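Local coordinates for protein FAD synthase (Thermoplasma volcanium GSS1, PDB 3GLV) that probably catalyses the transfer of AMP from ATP to FMN, giving the coenzyme FAD and diphosphate, with the help of a divalent metal cation, at residues I13-L16 and G17-H20. Residues are numbered along the deposited sequence; the frame is centred on the assembly and turned at random.
With SO4 (sulfate ion), chain C.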
ATOM      1  N   ILE A  13      -6.506  -8.184   1.866  1.00 22.20           N
ATOM      2  CA  ILE A  13      -6.985  -6.812   1.721  1.00 23.55           C
ATOM      3  C   ILE A  13      -6.137  -5.951   2.619  1.00 23.52           C
ATOM      4  O   ILE A  13      -6.211  -6.122   3.857  1.00 23.39           O
ATOM      5  CB  ILE A  13      -8.446  -6.651   2.142  1.00 24.16           C
ATOM      6  CG1 ILE A  13      -9.351  -7.588   1.355  1.00 27.88           C
ATOM      7  CG2 ILE A  13      -8.936  -5.138   1.980  1.00 22.87           C
ATOM      8  CD1 ILE A  13      -9.239  -7.364  -0.121  1.00 34.33           C
ATOM      9  N   LEU A  14      -5.346  -5.044   2.036  1.00 22.42           N
ATOM     10  CA  LEU A  14      -4.405  -4.254   2.868  1.00 23.23           C
ATOM     11  C   LEU A  14      -5.165  -3.333   3.787  1.00 23.34           C
ATOM     12  O   LEU A  14      -6.148  -2.672   3.376  1.00 22.01           O
ATOM     13  CB  LEU A  14      -3.399  -3.427   2.046  1.00 23.99           C
ATOM     14  CG  LEU A  14      -2.155  -4.096   1.469  1.00 29.42           C
ATOM     15  CD1 LEU A  14      -1.265  -3.168   0.679  1.00 30.98           C
ATOM     16  CD2 LEU A  14      -1.359  -4.769   2.636  1.00 34.20           C
ATOM     17  N   HIS A  15      -4.730  -3.288   5.035  1.00 23.88           N
ATOM     18  CA  HIS A  15      -5.295  -2.362   5.980  1.00 23.84           C
ATOM     19  C   HIS A  15      -4.239  -1.849   6.970  1.00 23.42           C
ATOM     20  O   HIS A  15      -3.095  -2.263   6.908  1.00 21.31           O
ATOM     21  CB  HIS A  15      -6.444  -2.998   6.672  1.00 24.62           C
ATOM     22  CG  HIS A  15      -6.102  -4.232   7.414  1.00 27.45           C
ATOM     23  ND1 HIS A  15      -5.235  -4.243   8.488  1.00 29.76           N
ATOM     24  CD2 HIS A  15      -6.509  -5.517   7.244  1.00 31.48           C
ATOM     25  CE1 HIS A  15      -5.143  -5.470   8.968  1.00 30.20           C
ATOM     26  NE2 HIS A  15      -5.896  -6.268   8.224  1.00 32.10           N
ATOM     27  N   LEU A  16      -4.631  -0.940   7.865  1.00 22.42           N
ATOM     28  CA  LEU A  16      -3.661  -0.248   8.697  1.00 22.62           C
ATOM     29  C   LEU A  16      -3.022  -1.158   9.766  1.00 21.96           C
ATOM     30  O   LEU A  16      -1.950  -0.843  10.310  1.00 20.46           O
ATOM     31  CB  LEU A  16      -4.253   1.032   9.317  1.00 23.69           C
ATOM     32  CG  LEU A  16      -4.361   2.207   8.315  1.00 24.78           C
ATOM     33  CD1 LEU A  16      -5.068   3.394   8.886  1.00 26.94           C
ATOM     34  CD2 LEU A  16      -2.995   2.651   7.789  1.00 26.88           C
ATOM     35  N   GLY A  17      -3.672  -2.271  10.068  1.00 20.75           N
ATOM     36  CA  GLY A  17      -3.064  -3.318  10.922  1.00 20.67           C
ATOM     37  C   GLY A  17      -1.826  -3.928  10.283  1.00 20.71           C
ATOM     38  O   GLY A  17      -0.790  -4.155  10.946  1.00 19.57           O
ATOM     39  N   HIS A  18      -1.925  -4.184   8.973  1.00 20.05           N
ATOM     40  CA  HIS A  18      -0.834  -4.680   8.250  1.00 20.20           C
ATOM     41  C   HIS A  18       0.259  -3.609   8.266  1.00 20.19           C
ATOM     42  O   HIS A  18       1.429  -3.914   8.470  1.00 20.33           O
ATOM     43  CB  HIS A  18      -1.211  -4.959   6.782  1.00 20.09           C
ATOM     44  CG  HIS A  18      -2.162  -6.079   6.603  1.00 21.38           C
ATOM     45  ND1 HIS A  18      -3.271  -5.965   5.794  1.00 23.40           N
ATOM     46  CD2 HIS A  18      -2.157  -7.358   7.080  1.00 23.17           C
ATOM     47  CE1 HIS A  18      -3.920  -7.127   5.794  1.00 27.19           C
ATOM     48  NE2 HIS A  18      -3.256  -7.994   6.547  1.00 22.85           N
ATOM     49  N   ILE A  19      -0.097  -2.371   7.957  1.00 19.80           N
ATOM     50  CA  ILE A  19       0.868  -1.292   7.933  1.00 19.19           C
ATOM     51  C   ILE A  19       1.595  -1.201   9.281  1.00 19.72           C
ATOM     52  O   ILE A  19       2.826  -1.009   9.319  1.00 18.31           O
ATOM     53  CB  ILE A  19       0.206   0.061   7.644  1.00 19.59           C
ATOM     54  CG1 ILE A  19      -0.448   0.074   6.243  1.00 22.25           C
ATOM     55  CG2 ILE A  19       1.245   1.214   7.765  1.00 18.63           C
ATOM     56  CD1 ILE A  19       0.528  -0.437   5.098  1.00 18.05           C
ATOM     57  N   HIS A  20       0.866  -1.309  10.399  1.00 18.99           N
ATOM     58  CA  HIS A  20       1.556  -1.197  11.715  1.00 18.46           C
ATOM     59  C   HIS A  20       2.543  -2.389  11.856  1.00 19.12           C
ATOM     60  O   HIS A  20       3.673  -2.196  12.280  1.00 19.01           O
ATOM     61  CB  HIS A  20       0.577  -1.172  12.846  1.00 17.77           C
ATOM     62  CG  HIS A  20       1.171  -1.282  14.227  1.00 20.04           C
ATOM     63  ND1 HIS A  20       1.647  -0.182  14.923  1.00 18.83           N
ATOM     64  CD2 HIS A  20       1.200  -2.323  15.105  1.00 22.14           C
ATOM     65  CE1 HIS A  20       2.030  -0.571  16.136  1.00 23.43           C
ATOM     66  NE2 HIS A  20       1.759  -1.862  16.280  1.00 18.93           N
TER
HETATM   67  S   SO4 C 203      -2.590 -11.672   7.547  1.00 48.52           S
HETATM   68  O1  SO4 C 203      -3.908 -12.256   7.847  1.00 57.52           O
HETATM   69  O2  SO4 C 203      -1.656 -12.782   7.361  1.00 55.19           O
HETATM   70  O3  SO4 C 203      -2.647 -10.966   6.246  1.00 51.06           O
HETATM   71  O4  SO4 C 203      -2.296 -10.890   8.751  1.00 51.83           O
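His15 and His18 open and close the HLGH sequence, the HIGH-type motif of the cytidylyltransferase-like family, here forming a capping box at the start of helix 16-26 and inferred to bind ATP. Their imidazoles stack face to face, centroids 3.7 Å apart and planes 18° from parallel, with His18 ND1 over the centre of the His15 ring. His15 CG stands between its own backbone N and carbonyl carbon (chi1 60°), which folds the ring back over the helix end; there His15 ND1 caps Gly17 N weakly at 3.0 Å. In return His18 ND1 accepts from His15 N (3.1 Å). His18 NE2 donates to sulfate O3 (3.0 Å); the ion, probably from the crystallisation liquor, is also bound by the backbone N of Val10 and Phe11 and lies where an ATP phosphate might bind. Ile19 N donates to His15 O at 3.2 Å in the carbonyl plane, and His20 N to Leu16 O at 2.9 Å. Leu16 CD2 rests on Ile19 CG1 (3.9 Å). The turn follows strand 4-9, the central strand of the parallel sheet; Leu14 packs on helix 53-60, while Leu16 packs on Ala58 and Ile19 on Leu59 of the second subunit.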